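PDB 4DVE: biotin transporter BioY from Lactococcus lactis subsp. cremoris, which binds biotin within the membrane and probably works as the S component of an energy-coupling factor (ECF) ABC transporter. Local coordinates for residues F43-I48 and L96-G101; V146-L151 and I164-F169. All coordinates share one frame; numbering follows the deposited sequence.

Contact 1. Residues F43-I48 and L96-G101; sequences FIPVPI and LGPSGG. With BTN (biotin), chain D.
Pro45 and Val46 pass Pro98 and Ser99 without pairing their backbones; their closest CA atoms, Val46 CA and Ser99 CA, are 6.1 Å apart. Each segment contains a turn and lends residues to the biotin pocket of this ECF S component: Pro45 sits at the centre of an inverse gamma turn, and Gly97 to Gly100 make a type I beta turn, closed by Gly100 N to Gly97 O, that leads into helix 100-119. The direct contact is apolar and small. The two proline rings cross at a slant, with Pro45 CG 3.8 Å from Pro98 CB, while Val46 CG2 lies 4.5 Å from Pro98 CB. The other branch of Val46 serves the ligand. Its CG1, anti to the backbone N (chi1 176°), touches biotin C7 at 3.7 Å, at the start of the valeryl tail.

Biotin thus spans the two turns and adds the polar links. At its ureido end, N2 donates to Pro47 O over 2.9 Å, somewhat bent at 149°, and Ile48 CG2 lies 3.8 Å from ureido oxygen O3. Ile49 N and Asp173 OD1 also bond the ligand. At the tail, the Ser99 hydroxyl faces the carboxylate with chi1 at 75°, which sets OG between the backbone N and the carbonyl carbon. Arg103 NH2 also bonds this oxygen and so probably helps to fix its rotation. Ser99 OG donates to biotin O12 across 2.6 Å.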
loop_
_atom_site.group_PDB
_atom_site.type_symbol
_atom_site.label_atom_id
_atom_site.label_comp_id
_atom_site.label_asym_id
_atom_site.label_seq_id
_atom_site.Cartn_x
_atom_site.Cartn_y
_atom_site.Cartn_z
ATOM N N PHE A 43 -19.632 10.550 -7.014
ATOM C CA PHE A 43 -19.928 11.454 -5.918
ATOM C C PHE A 43 -18.732 12.083 -5.218
ATOM O O PHE A 43 -18.912 13.062 -4.491
ATOM C CB PHE A 43 -20.810 10.761 -4.875
ATOM C CG PHE A 43 -20.821 9.268 -4.972
ATOM C CD1 PHE A 43 -19.982 8.508 -4.195
ATOM C CD2 PHE A 43 -21.705 8.624 -5.835
ATOM C CE1 PHE A 43 -20.008 7.128 -4.281
ATOM C CE2 PHE A 43 -21.730 7.243 -5.926
ATOM C CZ PHE A 43 -20.881 6.496 -5.149
ATOM N N ILE A 44 -17.537 11.523 -5.412
ATOM C CA ILE A 44 -16.318 12.173 -4.919
ATOM C C ILE A 44 -15.258 12.160 -6.012
ATOM O O ILE A 44 -15.308 11.365 -6.943
ATOM C CB ILE A 44 -15.833 11.555 -3.581
ATOM C CG1 ILE A 44 -15.649 10.032 -3.710
ATOM C CG2 ILE A 44 -16.821 11.912 -2.465
ATOM C CD1 ILE A 44 -14.986 9.372 -2.512
ATOM N N PRO A 45 -14.308 13.082 -5.939
ATOM C CA PRO A 45 -13.316 13.129 -6.993
ATOM C C PRO A 45 -12.106 12.202 -6.727
ATOM O O PRO A 45 -10.974 12.641 -6.864
ATOM C CB PRO A 45 -12.913 14.610 -6.987
ATOM C CG PRO A 45 -13.031 15.006 -5.547
ATOM C CD PRO A 45 -14.200 14.227 -5.013
ATOM N N VAL A 46 -12.367 10.951 -6.331
ATOM C CA VAL A 46 -11.339 9.941 -6.062
ATOM C C VAL A 46 -11.765 8.680 -6.821
ATOM O O VAL A 46 -12.874 8.189 -6.624
ATOM C CB VAL A 46 -11.216 9.634 -4.543
ATOM C CG1 VAL A 46 -10.211 8.517 -4.249
ATOM C CG2 VAL A 46 -10.863 10.895 -3.786
ATOM N N PRO A 47 -10.892 8.166 -7.693
ATOM C CA PRO A 47 -11.211 6.974 -8.467
ATOM C C PRO A 47 -10.956 5.638 -7.751
ATOM O O PRO A 47 -10.157 5.543 -6.795
ATOM C CB PRO A 47 -10.268 7.104 -9.678
ATOM C CG PRO A 47 -9.050 7.730 -9.116
ATOM C CD PRO A 47 -9.581 8.731 -8.093
ATOM N N ILE A 48 -11.600 4.595 -8.249
ATOM C CA ILE A 48 -11.200 3.244 -7.899
ATOM C C ILE A 48 -9.918 2.952 -8.707
ATOM O O ILE A 48 -9.829 3.275 -9.916
ATOM C CB ILE A 48 -12.299 2.237 -8.250
ATOM C CG1 ILE A 48 -13.579 2.499 -7.410
ATOM C CG2 ILE A 48 -11.790 0.800 -8.129
ATOM C CD1 ILE A 48 -14.824 1.748 -7.912
ATOM N N LEU A 96 -1.418 17.637 -2.549
ATOM C CA LEU A 96 -2.333 18.479 -1.788
ATOM C C LEU A 96 -3.757 18.359 -2.309
ATOM O O LEU A 96 -4.645 19.039 -1.810
ATOM C CB LEU A 96 -1.908 19.962 -1.844
ATOM C CG LEU A 96 -0.619 20.318 -1.112
ATOM C CD1 LEU A 96 -0.307 21.810 -1.263
ATOM C CD2 LEU A 96 -0.727 19.908 0.352
ATOM N N GLY A 97 -3.971 17.529 -3.329
ATOM C CA GLY A 97 -5.287 17.400 -3.937
ATOM C C GLY A 97 -6.197 16.435 -3.167
ATOM O O GLY A 97 -5.876 15.995 -2.054
ATOM N N PRO A 98 -7.319 16.065 -3.792
ATOM C CA PRO A 98 -8.370 15.278 -3.102
ATOM C C PRO A 98 -7.914 13.905 -2.601
ATOM O O PRO A 98 -8.412 13.448 -1.577
ATOM C CB PRO A 98 -9.477 15.136 -4.140
ATOM C CG PRO A 98 -9.078 15.990 -5.313
ATOM C CD PRO A 98 -7.692 16.507 -5.150
ATOM N N SER A 99 -6.961 13.273 -3.299
ATOM C CA SER A 99 -6.502 11.949 -2.952
ATOM C C SER A 99 -5.196 11.962 -2.122
ATOM O O SER A 99 -4.612 10.906 -1.864
ATOM C CB SER A 99 -6.336 11.116 -4.230
ATOM O OG SER A 99 -5.159 11.505 -4.959
ATOM N N GLY A 100 -4.775 13.145 -1.663
ATOM C CA GLY A 100 -3.519 13.287 -0.905
ATOM C C GLY A 100 -3.434 12.445 0.360
ATOM O O GLY A 100 -2.387 11.865 0.676
ATOM N N GLY A 101 -4.544 12.371 1.081
ATOM C CA GLY A 101 -4.619 11.637 2.331
ATOM C C GLY A 101 -4.335 10.154 2.177
ATOM O O GLY A 101 -3.617 9.574 3.000
HETATM C C11 BTN D . -3.796 8.935 -6.646
HETATM O O11 BTN D . -3.245 8.275 -7.557
HETATM O O12 BTN D . -3.919 10.163 -6.760
HETATM C C10 BTN D . -4.311 8.254 -5.364
HETATM C C9 BTN D . -5.696 7.623 -5.528
HETATM C C8 BTN D . -6.178 7.018 -4.188
HETATM C C7 BTN D . -7.409 6.120 -4.393
HETATM C C2 BTN D . -7.891 5.478 -3.105
HETATM S S1 BTN D . -6.694 4.279 -2.493
HETATM C C6 BTN D . -7.928 3.534 -1.450
HETATM C C5 BTN D . -9.285 3.611 -2.192
HETATM N N1 BTN D . -9.502 2.434 -2.993
HETATM C C3 BTN D . -9.521 2.690 -4.298
HETATM O O3 BTN D . -9.698 1.858 -5.190
HETATM N N2 BTN D . -9.335 4.010 -4.470
HETATM C C4 BTN D . -9.213 4.733 -3.229
#

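Contact 2. Residues V146-L151 and I164-F169; sequences VGAIWL and ISNLVF. With BTN (biotin), chain D.
Ala148 and Asn166 meet by van der Waals contact alone, with Ala148 CB 3.8 Å from the amide carbon CG of Asn166. The small methyl is consistent with the close backbones, Ala148 CA lying 6.6 Å from Asn166 CA. One turn further along helix 128-155, Leu151 CD2 lies more loosely beside the same buried side chain.

Backbone bonding shapes 164-169: Leu167 N, Val168 N and Phe169 N each bond the carbonyl three residues earlier, the last of these over 3.0 Å to Asn166 O. This winding carries the chain from helix 159-165 into the biotin pocket of the S component, where Phe169 forms an aromatic wall.

Flat-group packing then takes over. The nearly planar ureido ring of biotin lies almost parallel to the Phe169 ring, with C4 3.6 Å above the plane and over its centre. On the opposite face, Val168 CG1 sits equally high. The closest approach is 3.4 Å, between Phe169 CD1 and biotin C3. Phe169 turns CG anti to its own carbonyl carbon (chi1 -59°), which brings the ring face against the ligand. With an alanine here, the ureido ring would probably lose that flat support, leaving a gap between it and Val168 CG1.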
loop_
_atom_site.group_PDB
_atom_site.type_symbol
_atom_site.label_atom_id
_atom_site.label_comp_id
_atom_site.label_asym_id
_atom_site.label_seq_id
_atom_site.Cartn_x
_atom_site.Cartn_y
_atom_site.Cartn_z
ATOM N N VAL A 146 -7.974 7.849 6.727
ATOM C CA VAL A 146 -7.148 9.055 6.538
ATOM C C VAL A 146 -7.494 9.776 5.214
ATOM O O VAL A 146 -7.578 11.008 5.170
ATOM C CB VAL A 146 -5.617 8.765 6.617
ATOM C CG1 VAL A 146 -4.794 10.036 6.377
ATOM C CG2 VAL A 146 -5.256 8.159 7.993
ATOM N N GLY A 147 -7.645 9.006 4.147
ATOM C CA GLY A 147 -8.048 9.529 2.850
ATOM C C GLY A 147 -9.365 10.305 2.898
ATOM O O GLY A 147 -9.454 11.399 2.321
ATOM N N ALA A 148 -10.358 9.732 3.584
ATOM C CA ALA A 148 -11.687 10.319 3.736
ATOM C C ALA A 148 -11.649 11.626 4.536
ATOM O O ALA A 148 -12.336 12.616 4.194
ATOM C CB ALA A 148 -12.650 9.306 4.384
ATOM N N ILE A 149 -10.812 11.664 5.571
ATOM C CA ILE A 149 -10.675 12.879 6.376
ATOM C C ILE A 149 -10.016 13.995 5.585
ATOM O O ILE A 149 -10.476 15.163 5.576
ATOM C CB ILE A 149 -9.921 12.595 7.682
ATOM C CG1 ILE A 149 -10.770 11.702 8.574
ATOM C CG2 ILE A 149 -9.596 13.873 8.465
ATOM C CD1 ILE A 149 -9.941 11.104 9.691
ATOM N N TRP A 150 -8.940 13.654 4.906
ATOM C CA TRP A 150 -8.242 14.616 4.077
ATOM C C TRP A 150 -9.136 15.169 2.992
ATOM O O TRP A 150 -9.206 16.381 2.793
ATOM C CB TRP A 150 -7.039 13.959 3.456
ATOM C CG TRP A 150 -6.250 14.847 2.553
ATOM C CD1 TRP A 150 -6.548 15.251 1.257
ATOM C CD2 TRP A 150 -4.939 15.397 2.827
ATOM N NE1 TRP A 150 -5.562 16.049 0.747
ATOM C CE2 TRP A 150 -4.555 16.161 1.638
ATOM C CE3 TRP A 150 -4.055 15.328 3.903
ATOM C CZ2 TRP A 150 -3.332 16.821 1.556
ATOM C CZ3 TRP A 150 -2.827 16.001 3.808
ATOM C CH2 TRP A 150 -2.477 16.734 2.664
ATOM N N LEU A 151 -9.839 14.275 2.307
ATOM C CA LEU A 151 -10.803 14.662 1.300
ATOM C C LEU A 151 -11.833 15.678 1.805
ATOM O O LEU A 151 -12.089 16.678 1.147
ATOM C CB LEU A 151 -11.507 13.426 0.745
ATOM C CG LEU A 151 -12.598 13.673 -0.292
ATOM C CD1 LEU A 151 -12.050 14.323 -1.573
ATOM C CD2 LEU A 151 -13.349 12.365 -0.523
ATOM N N ILE A 164 -19.003 8.065 4.227
ATOM C CA ILE A 164 -19.984 7.192 3.579
ATOM C C ILE A 164 -19.655 6.902 2.104
ATOM O O ILE A 164 -19.780 5.750 1.647
ATOM C CB ILE A 164 -21.408 7.771 3.690
ATOM C CG1 ILE A 164 -21.890 7.692 5.137
ATOM C CG2 ILE A 164 -22.366 7.003 2.792
ATOM C CD1 ILE A 164 -23.229 8.397 5.362
ATOM N N SER A 165 -19.216 7.928 1.382
ATOM C CA SER A 165 -18.823 7.790 -0.023
ATOM C C SER A 165 -17.645 6.814 -0.184
ATOM O O SER A 165 -17.546 6.097 -1.193
ATOM C CB SER A 165 -18.439 9.153 -0.621
ATOM O OG SER A 165 -19.544 10.028 -0.624
ATOM N N ASN A 166 -16.784 6.771 0.820
ATOM C CA ASN A 166 -15.648 5.864 0.798
ATOM C C ASN A 166 -15.992 4.384 0.918
ATOM O O ASN A 166 -15.157 3.541 0.640
ATOM C CB ASN A 166 -14.612 6.269 1.840
ATOM C CG ASN A 166 -13.638 7.289 1.276
ATOM O OD1 ASN A 166 -13.970 8.487 1.083
ATOM N ND2 ASN A 166 -12.485 6.817 0.913
ATOM N N LEU A 167 -17.230 4.072 1.289
ATOM C CA LEU A 167 -17.704 2.697 1.284
ATOM C C LEU A 167 -17.645 2.076 -0.115
ATOM O O LEU A 167 -17.436 0.861 -0.245
ATOM C CB LEU A 167 -19.126 2.627 1.845
ATOM C CG LEU A 167 -19.251 2.919 3.356
ATOM C CD1 LEU A 167 -20.722 3.029 3.816
ATOM C CD2 LEU A 167 -18.493 1.868 4.155
ATOM N N VAL A 168 -17.775 2.907 -1.146
ATOM C CA VAL A 168 -17.583 2.490 -2.537
ATOM C C VAL A 168 -16.247 1.772 -2.787
ATOM O O VAL A 168 -16.184 0.945 -3.692
ATOM C CB VAL A 168 -17.702 3.678 -3.544
ATOM C CG1 VAL A 168 -16.408 4.509 -3.625
ATOM C CG2 VAL A 168 -18.084 3.191 -4.918
ATOM N N PHE A 169 -15.208 2.101 -2.004
ATOM C CA PHE A 169 -13.879 1.492 -2.163
ATOM C C PHE A 169 -13.718 0.142 -1.486
ATOM O O PHE A 169 -12.771 -0.585 -1.812
ATOM C CB PHE A 169 -12.763 2.429 -1.694
ATOM C CG PHE A 169 -12.742 3.734 -2.425
ATOM C CD1 PHE A 169 -12.739 3.764 -3.822
ATOM C CD2 PHE A 169 -12.789 4.927 -1.729
ATOM C CE1 PHE A 169 -12.792 4.975 -4.506
ATOM C CE2 PHE A 169 -12.823 6.132 -2.403
ATOM C CZ PHE A 169 -12.836 6.162 -3.797
HETATM C C11 BTN D . -3.796 8.935 -6.646
HETATM O O11 BTN D . -3.245 8.275 -7.557
HETATM O O12 BTN D . -3.919 10.163 -6.760
HETATM C C10 BTN D . -4.311 8.254 -5.364
HETATM C C9 BTN D . -5.696 7.623 -5.528
HETATM C C8 BTN D . -6.178 7.018 -4.188
HETATM C C7 BTN D . -7.409 6.120 -4.393
HETATM C C2 BTN D . -7.891 5.478 -3.105
HETATM S S1 BTN D . -6.694 4.279 -2.493
HETATM C C6 BTN D . -7.928 3.534 -1.450
HETATM C C5 BTN D . -9.285 3.611 -2.192
HETATM N N1 BTN D . -9.502 2.434 -2.993
HETATM C C3 BTN D . -9.521 2.690 -4.298
HETATM O O3 BTN D . -9.698 1.858 -5.190
HETATM N N2 BTN D . -9.335 4.010 -4.470
HETATM C C4 BTN D . -9.213 4.733 -3.229
#

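How the contacts relate
Following the chain, helix 13-33 leads to loop 43-48, and helix 52-80 comes next; contact 1 then closes a span of 47 residues as 96-101 returns beside that loop at the start of helix 100-119. Contact 2 opens only later, from 146-151 on helix 128-155, and closes after 12 residues, which hold most of helix 159-165. The two are therefore in series, neither nested nor crossed, yet their centres lie about 8 Å apart. Trp150 NE1 probably donates to Gly97 O at 2.8 Å, and Phe169 CZ packs 3.5 Å from Val46 O. Ile44 also touches Leu151. Biotin touches both contacts, so one ligand joins loop 43-48, the turn that leads into helix 100-119 and, through Phe169, the segment before helix 170-189.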